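Local coordinates for eukaryotic translation initiation factor 2A (Schizosaccharomyces pombe, PDB 3WJ9), which probably directs initiator methionyl-tRNA to the 40S ribosomal subunit in a codon-dependent manner, this chain being its beta-propeller part, at residues 276-281 with 319-324; 361-366 with 404-409. All coordinates share one frame; numbering follows the deposited sequence.

Interaction 1 (276-281 with 319-324); sequences WNADSK and PNSRYI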
loop_
_atom_site.group_PDB
_atom_site.type_symbol
_atom_site.label_atom_id
_atom_site.label_comp_id
_atom_site.label_asym_id
_atom_site.label_seq_id
_atom_site.Cartn_x
_atom_site.Cartn_y
_atom_site.Cartn_z
ATOM N N TRP A 276 -1.858 -4.057 -10.789
ATOM C CA TRP A 276 -1.058 -5.112 -11.404
ATOM C C TRP A 276 -1.523 -6.482 -10.926
ATOM O O TRP A 276 -2.394 -6.583 -10.066
ATOM C CB TRP A 276 0.428 -4.930 -11.075
ATOM C CG TRP A 276 1.113 -3.858 -11.863
ATOM C CD1 TRP A 276 1.287 -2.557 -11.497
ATOM C CD2 TRP A 276 1.728 -4.001 -13.148
ATOM N NE1 TRP A 276 1.968 -1.877 -12.478
ATOM C CE2 TRP A 276 2.251 -2.742 -13.501
ATOM C CE3 TRP A 276 1.886 -5.070 -14.035
ATOM C CZ2 TRP A 276 2.919 -2.523 -14.703
ATOM C CZ3 TRP A 276 2.550 -4.850 -15.226
ATOM C CH2 TRP A 276 3.057 -3.587 -15.550
ATOM N N ASN A 277 -0.942 -7.536 -11.489
ATOM C CA ASN A 277 -1.160 -8.882 -10.970
ATOM C C ASN A 277 0.054 -9.322 -10.167
ATOM O O ASN A 277 1.172 -8.879 -10.430
ATOM C CB ASN A 277 -1.437 -9.873 -12.102
ATOM C CG ASN A 277 -2.198 -11.097 -11.636
ATOM O OD1 ASN A 277 -2.192 -11.434 -10.453
ATOM N ND2 ASN A 277 -2.865 -11.769 -12.568
ATOM N N ALA A 278 -0.170 -10.191 -9.186
ATOM C CA ALA A 278 0.895 -10.663 -8.305
ATOM C C ALA A 278 2.054 -11.303 -9.074
ATOM O O ALA A 278 3.216 -11.142 -8.701
ATOM C CB ALA A 278 0.332 -11.644 -7.288
ATOM N N ASP A 279 1.736 -12.016 -10.151
ATOM C CA ASP A 279 2.755 -12.664 -10.975
ATOM C C ASP A 279 3.410 -11.688 -11.954
ATOM O O ASP A 279 4.259 -12.079 -12.759
ATOM C CB ASP A 279 2.152 -13.847 -11.742
ATOM C CG ASP A 279 0.931 -13.459 -12.562
ATOM O OD1 ASP A 279 0.660 -12.248 -12.708
ATOM O OD2 ASP A 279 0.245 -14.369 -13.072
ATOM N N SER A 280 2.988 -10.426 -11.887
ATOM C CA SER A 280 3.488 -9.353 -12.750
ATOM C C SER A 280 3.248 -9.621 -14.236
ATOM O O SER A 280 3.813 -8.941 -15.092
ATOM C CB SER A 280 4.983 -9.119 -12.508
ATOM O OG SER A 280 5.256 -8.936 -11.132
ATOM N N LYS A 281 2.403 -10.601 -14.539
ATOM C CA LYS A 281 2.137 -10.975 -15.923
ATOM C C LYS A 281 0.950 -10.218 -16.504
ATOM O O LYS A 281 0.945 -9.872 -17.688
ATOM C CB LYS A 281 1.882 -12.477 -16.039
ATOM C CG LYS A 281 3.062 -13.360 -15.703
ATOM C CD LYS A 281 2.880 -14.737 -16.333
ATOM C CE LYS A 281 1.429 -15.194 -16.280
ATOM N NZ LYS A 281 1.304 -16.677 -16.324
ATOM N N PRO A 319 -3.540 -13.093 -4.524
ATOM C CA PRO A 319 -2.106 -13.330 -4.334
ATOM C C PRO A 319 -1.558 -14.445 -5.223
ATOM O O PRO A 319 -0.407 -14.371 -5.654
ATOM C CB PRO A 319 -2.016 -13.725 -2.860
ATOM C CG PRO A 319 -3.126 -12.987 -2.226
ATOM C CD PRO A 319 -4.245 -12.992 -3.235
ATOM N N ASN A 320 -2.372 -15.459 -5.496
ATOM C CA ASN A 320 -1.939 -16.571 -6.335
ATOM C C ASN A 320 -2.112 -16.267 -7.821
ATOM O O ASN A 320 -1.893 -17.133 -8.668
ATOM C CB ASN A 320 -2.695 -17.852 -5.962
ATOM C CG ASN A 320 -4.160 -17.815 -6.366
ATOM O OD1 ASN A 320 -4.731 -16.749 -6.599
ATOM N ND2 ASN A 320 -4.777 -18.989 -6.447
ATOM N N SER A 321 -2.516 -15.033 -8.118
ATOM C CA SER A 321 -2.721 -14.567 -9.489
ATOM C C SER A 321 -3.725 -15.407 -10.275
ATOM O O SER A 321 -3.717 -15.394 -11.506
ATOM C CB SER A 321 -1.391 -14.529 -10.248
ATOM O OG SER A 321 -0.553 -13.498 -9.760
ATOM N N ARG A 322 -4.589 -16.131 -9.572
ATOM C CA ARG A 322 -5.597 -16.946 -10.237
ATOM C C ARG A 322 -6.949 -16.241 -10.279
ATOM O O ARG A 322 -7.639 -16.266 -11.297
ATOM C CB ARG A 322 -5.746 -18.305 -9.547
ATOM C CG ARG A 322 -6.748 -19.221 -10.237
ATOM C CD ARG A 322 -7.130 -20.412 -9.376
ATOM N NE ARG A 322 -8.137 -21.246 -10.028
ATOM C CZ ARG A 322 -8.785 -22.241 -9.432
ATOM N NH1 ARG A 322 -8.537 -22.532 -8.163
ATOM N NH2 ARG A 322 -9.685 -22.945 -10.105
ATOM N N TYR A 323 -7.318 -15.612 -9.169
ATOM C CA TYR A 323 -8.634 -14.995 -9.041
ATOM C C TYR A 323 -8.591 -13.484 -9.228
ATOM O O TYR A 323 -7.611 -12.829 -8.879
ATOM C CB TYR A 323 -9.243 -15.327 -7.679
ATOM C CG TYR A 323 -9.250 -16.803 -7.362
ATOM C CD1 TYR A 323 -10.041 -17.682 -8.088
ATOM C CD2 TYR A 323 -8.471 -17.316 -6.334
ATOM C CE1 TYR A 323 -10.052 -19.031 -7.807
ATOM C CE2 TYR A 323 -8.478 -18.668 -6.042
ATOM C CZ TYR A 323 -9.270 -19.520 -6.782
ATOM O OH TYR A 323 -9.282 -20.866 -6.500
ATOM N N ILE A 324 -9.669 -12.937 -9.782
ATOM C CA ILE A 324 -9.795 -11.497 -9.973
ATOM C C ILE A 324 -11.077 -10.985 -9.322
ATOM O O ILE A 324 -12.169 -11.471 -9.617
ATOM C CB ILE A 324 -9.780 -11.123 -11.471
ATOM C CG1 ILE A 324 -8.540 -11.709 -12.155
ATOM C CG2 ILE A 324 -9.819 -9.617 -11.644
ATOM C CD1 ILE A 324 -8.450 -11.402 -13.636
#
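Pro319 meets the loop 276-281 through its backbone: its carbonyl O lies 3.3 Å from Ala278 CB, a van der Waals contact with the methyl, while its own CB is directed away from that loop. Asn320 then turns the chain. Its OD1 accepts a hydrogen bond from Arg322 N (3.0 Å, N-H...O angle 160°), which makes an Asx turn with Ser321 at its centre; the CB of Ser321 points toward the other loop. Ser321 carries most of the contact. With OG anti to its carbonyl carbon (chi1 -70°), the hydroxyl enters the type I turn of Asn277 to Ser280 and serves it in two ways. OG donates to Asn277 OD1 at 2.7 Å, approaching from above the amide plane, 61° out of it, and not along a lone pair; it also accepts a weak, bent bond from Asp279 N at 2.8 Å. The Ala278 methyl packs against the same oxygen, CB to OG 3.2 Å. On the carboxylate side Ser321 CB lies 3.3 Å from Asp279 OD2, a packing contact. Asp279 keeps its own polar link, OD1 taking Lys281 N at 3.0 Å in a second Asx turn, so both loops contain an Asx turn close to the shared hydroxyl. From Arg322 the chain leaves the contact: its side chain forms a salt bridge with Asp340, and Tyr323 and Ile324 start strand 323-327. The contact therefore joins corresponding loops of adjacent propeller blades near the surface, the one between strands 271-276 and 283-287 in WD 2 and the one between strands 314-317 and 323-327 in WD 3. Asn277 also rests on Phe317 of strand 314-317, and Pro319 and Tyr323 reach Phe361 of strand 358-361.

Interaction 2 (361-366 with 404-409); sequences FSPDSQ and AFWRPR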
loop_
_atom_site.group_PDB
_atom_site.type_symbol
_atom_site.label_atom_id
_atom_site.label_comp_id
_atom_site.label_asym_id
_atom_site.label_seq_id
_atom_site.Cartn_x
_atom_site.Cartn_y
_atom_site.Cartn_z
ATOM N N PHE A 361 -7.982 -10.495 -0.024
ATOM C CA PHE A 361 -7.780 -11.936 -0.049
ATOM C C PHE A 361 -6.907 -12.375 1.120
ATOM O O PHE A 361 -6.042 -11.625 1.574
ATOM C CB PHE A 361 -7.124 -12.370 -1.360
ATOM C CG PHE A 361 -8.042 -12.347 -2.545
ATOM C CD1 PHE A 361 -8.248 -11.180 -3.261
ATOM C CD2 PHE A 361 -8.680 -13.505 -2.958
ATOM C CE1 PHE A 361 -9.087 -11.165 -4.360
ATOM C CE2 PHE A 361 -9.519 -13.498 -4.054
ATOM C CZ PHE A 361 -9.724 -12.326 -4.757
ATOM N N SER A 362 -7.139 -13.589 1.603
ATOM C CA SER A 362 -6.216 -14.217 2.535
ATOM C C SER A 362 -4.929 -14.508 1.770
ATOM O O SER A 362 -4.964 -14.650 0.548
ATOM C CB SER A 362 -6.814 -15.497 3.121
ATOM O OG SER A 362 -7.049 -16.457 2.106
ATOM N N PRO A 363 -3.789 -14.576 2.480
ATOM C CA PRO A 363 -2.484 -14.883 1.881
ATOM C C PRO A 363 -2.509 -16.036 0.876
ATOM O O PRO A 363 -1.812 -15.979 -0.136
ATOM C CB PRO A 363 -1.634 -15.251 3.098
ATOM C CG PRO A 363 -2.184 -14.397 4.180
ATOM C CD PRO A 363 -3.666 -14.273 3.918
ATOM N N ASP A 364 -3.315 -17.057 1.148
ATOM C CA ASP A 364 -3.361 -18.239 0.294
ATOM C C ASP A 364 -4.424 -18.130 -0.797
ATOM O O ASP A 364 -4.705 -19.105 -1.495
ATOM C CB ASP A 364 -3.605 -19.490 1.142
ATOM C CG ASP A 364 -4.946 -19.465 1.848
ATOM O OD1 ASP A 364 -5.439 -18.361 2.156
ATOM O OD2 ASP A 364 -5.506 -20.552 2.102
ATOM N N SER A 365 -5.015 -16.942 -0.923
ATOM C CA SER A 365 -6.005 -16.638 -1.961
ATOM C C SER A 365 -7.267 -17.494 -1.875
ATOM O O SER A 365 -8.068 -17.517 -2.811
ATOM C CB SER A 365 -5.389 -16.801 -3.356
ATOM O OG SER A 365 -4.105 -16.211 -3.428
ATOM N N GLN A 366 -7.450 -18.190 -0.760
ATOM C CA GLN A 366 -8.586 -19.092 -0.626
ATOM C C GLN A 366 -9.745 -18.449 0.115
ATOM O O GLN A 366 -10.900 -18.822 -0.085
ATOM C CB GLN A 366 -8.166 -20.379 0.082
ATOM C CG GLN A 366 -7.075 -21.135 -0.650
ATOM C CD GLN A 366 -7.384 -21.303 -2.125
ATOM O OE1 GLN A 366 -8.495 -21.678 -2.501
ATOM N NE2 GLN A 366 -6.402 -21.014 -2.970
ATOM N N ALA A 404 -9.104 -3.784 10.078
ATOM C CA ALA A 404 -9.076 -5.236 10.165
ATOM C C ALA A 404 -8.386 -5.780 8.922
ATOM O O ALA A 404 -8.836 -5.535 7.805
ATOM C CB ALA A 404 -10.485 -5.796 10.291
ATOM N N PHE A 405 -7.294 -6.514 9.109
ATOM C CA PHE A 405 -6.481 -6.943 7.975
ATOM C C PHE A 405 -5.755 -8.256 8.234
ATOM O O PHE A 405 -5.390 -8.564 9.368
ATOM C CB PHE A 405 -5.466 -5.851 7.616
ATOM C CG PHE A 405 -4.879 -5.150 8.811
ATOM C CD1 PHE A 405 -3.842 -5.721 9.527
ATOM C CD2 PHE A 405 -5.356 -3.912 9.212
ATOM C CE1 PHE A 405 -3.299 -5.080 10.627
ATOM C CE2 PHE A 405 -4.818 -3.264 10.308
ATOM C CZ PHE A 405 -3.788 -3.849 11.017
ATOM N N TRP A 406 -5.549 -9.022 7.165
ATOM C CA TRP A 406 -4.819 -10.285 7.229
ATOM C C TRP A 406 -3.365 -10.094 7.638
ATOM O O TRP A 406 -2.765 -9.054 7.364
ATOM C CB TRP A 406 -4.858 -10.993 5.873
ATOM C CG TRP A 406 -6.205 -11.478 5.456
ATOM C CD1 TRP A 406 -6.970 -10.996 4.436
ATOM C CD2 TRP A 406 -6.941 -12.558 6.036
ATOM N NE1 TRP A 406 -8.142 -11.706 4.348
ATOM C CE2 TRP A 406 -8.150 -12.671 5.320
ATOM C CE3 TRP A 406 -6.699 -13.439 7.094
ATOM C CZ2 TRP A 406 -9.113 -13.629 5.629
ATOM C CZ3 TRP A 406 -7.655 -14.389 7.398
ATOM C CH2 TRP A 406 -8.847 -14.476 6.669
ATOM N N ARG A 407 -2.803 -11.107 8.289
ATOM C CA ARG A 407 -1.367 -11.160 8.516
ATOM C C ARG A 407 -0.709 -11.745 7.274
ATOM O O ARG A 407 -0.861 -12.934 6.993
ATOM C CB ARG A 407 -1.033 -11.999 9.747
ATOM C CG ARG A 407 0.453 -12.162 9.986
ATOM C CD ARG A 407 0.733 -13.335 10.900
ATOM N NE ARG A 407 0.241 -14.587 10.340
ATOM C CZ ARG A 407 0.453 -15.781 10.884
ATOM N NH1 ARG A 407 1.157 -15.883 12.003
ATOM N NH2 ARG A 407 -0.030 -16.872 10.307
ATOM N N PRO A 408 0.024 -10.909 6.522
ATOM C CA PRO A 408 0.591 -11.305 5.226
ATOM C C PRO A 408 1.680 -12.369 5.341
ATOM O O PRO A 408 2.576 -12.246 6.174
ATOM C CB PRO A 408 1.176 -9.996 4.690
ATOM C CG PRO A 408 1.488 -9.203 5.909
ATOM C CD PRO A 408 0.410 -9.538 6.896
ATOM N N ARG A 409 1.594 -13.405 4.510
ATOM C CA ARG A 409 2.619 -14.443 4.459
ATOM C C ARG A 409 3.176 -14.543 3.041
ATOM O O ARG A 409 2.435 -14.377 2.073
ATOM C CB ARG A 409 2.058 -15.798 4.898
ATOM C CG ARG A 409 1.164 -15.766 6.132
ATOM C CD ARG A 409 1.826 -15.088 7.322
ATOM N NE ARG A 409 2.959 -15.839 7.853
ATOM C CZ ARG A 409 3.752 -15.393 8.821
ATOM N NH1 ARG A 409 3.537 -14.201 9.360
ATOM N NH2 ARG A 409 4.762 -16.137 9.252
#
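Trp406 lays one face of its indole over the backbone of Ser362. The evidence is a CH-pi contact: Ser362 CA stands 3.6 Å from the centroid of the five-membered ring, only 9° off its normal. Ser362 CB extends the overlap toward the benzo side, 3.8 Å from Trp406 CE2. The ring reaches this place because CG lies beside the backbone N, anti to the carbonyl carbon (chi1 -67°), which swings the indole across the start of the type I turn of Ser362 to Ser365. At its pyrrole side, CD1 is 3.1 Å from Phe361 O, whereas the indole N-H is spent on Glu360 O, one residue earlier, which probably restrains the rotation of the ring. Pro363 crosses the tryptophan obliquely, its CD 4.0 Å from Trp406 CB and set toward the rim on the face that Ser362 also occupies. The neighbouring CG of the proline lies 3.4 Å from Arg407 O and 4.1 Å from Arg409 CG, so the ring is wedged along the departing chain. Beyond it the two arginines turn their guanidinium groups face to face, with Arg407 also in a salt bridge to Glu63. An alanine in place of Trp406 would probably leave Glu360 O without its indole donor and open a gap over Ser362 and beside Pro363. In the propeller, the loop between strands 358-361 and 367-372 of WD 4 is thus packed on the end of strand 401-406, whose backbone pairs with strand 6-11, while Phe405 and Arg407 touch strand 37-42 of the following blade.

Along the chain the two contacts come in series: interaction 1 closes a loop from WD 2 into WD 3, and interaction 2 opens afterwards, running from WD 4 to the C-terminal strand 401-406. They neither nest nor cross, and each spans 37 intervening residues, about one blade. The junction between WD 3 and WD 4 is bridged where the contacts touch, Asn320 N lying 2.8 Å from Ser365 OG, a probable hydrogen bond, with Pro319 packed beside it. Three successive blade junctions are thereby linked. Because strand 401-406 pairs with the N-terminal strand 6-11, interaction 2 ties the WD 4 blade to the blade built from both chain ends, consistent with the Velcro closure of beta-propellers.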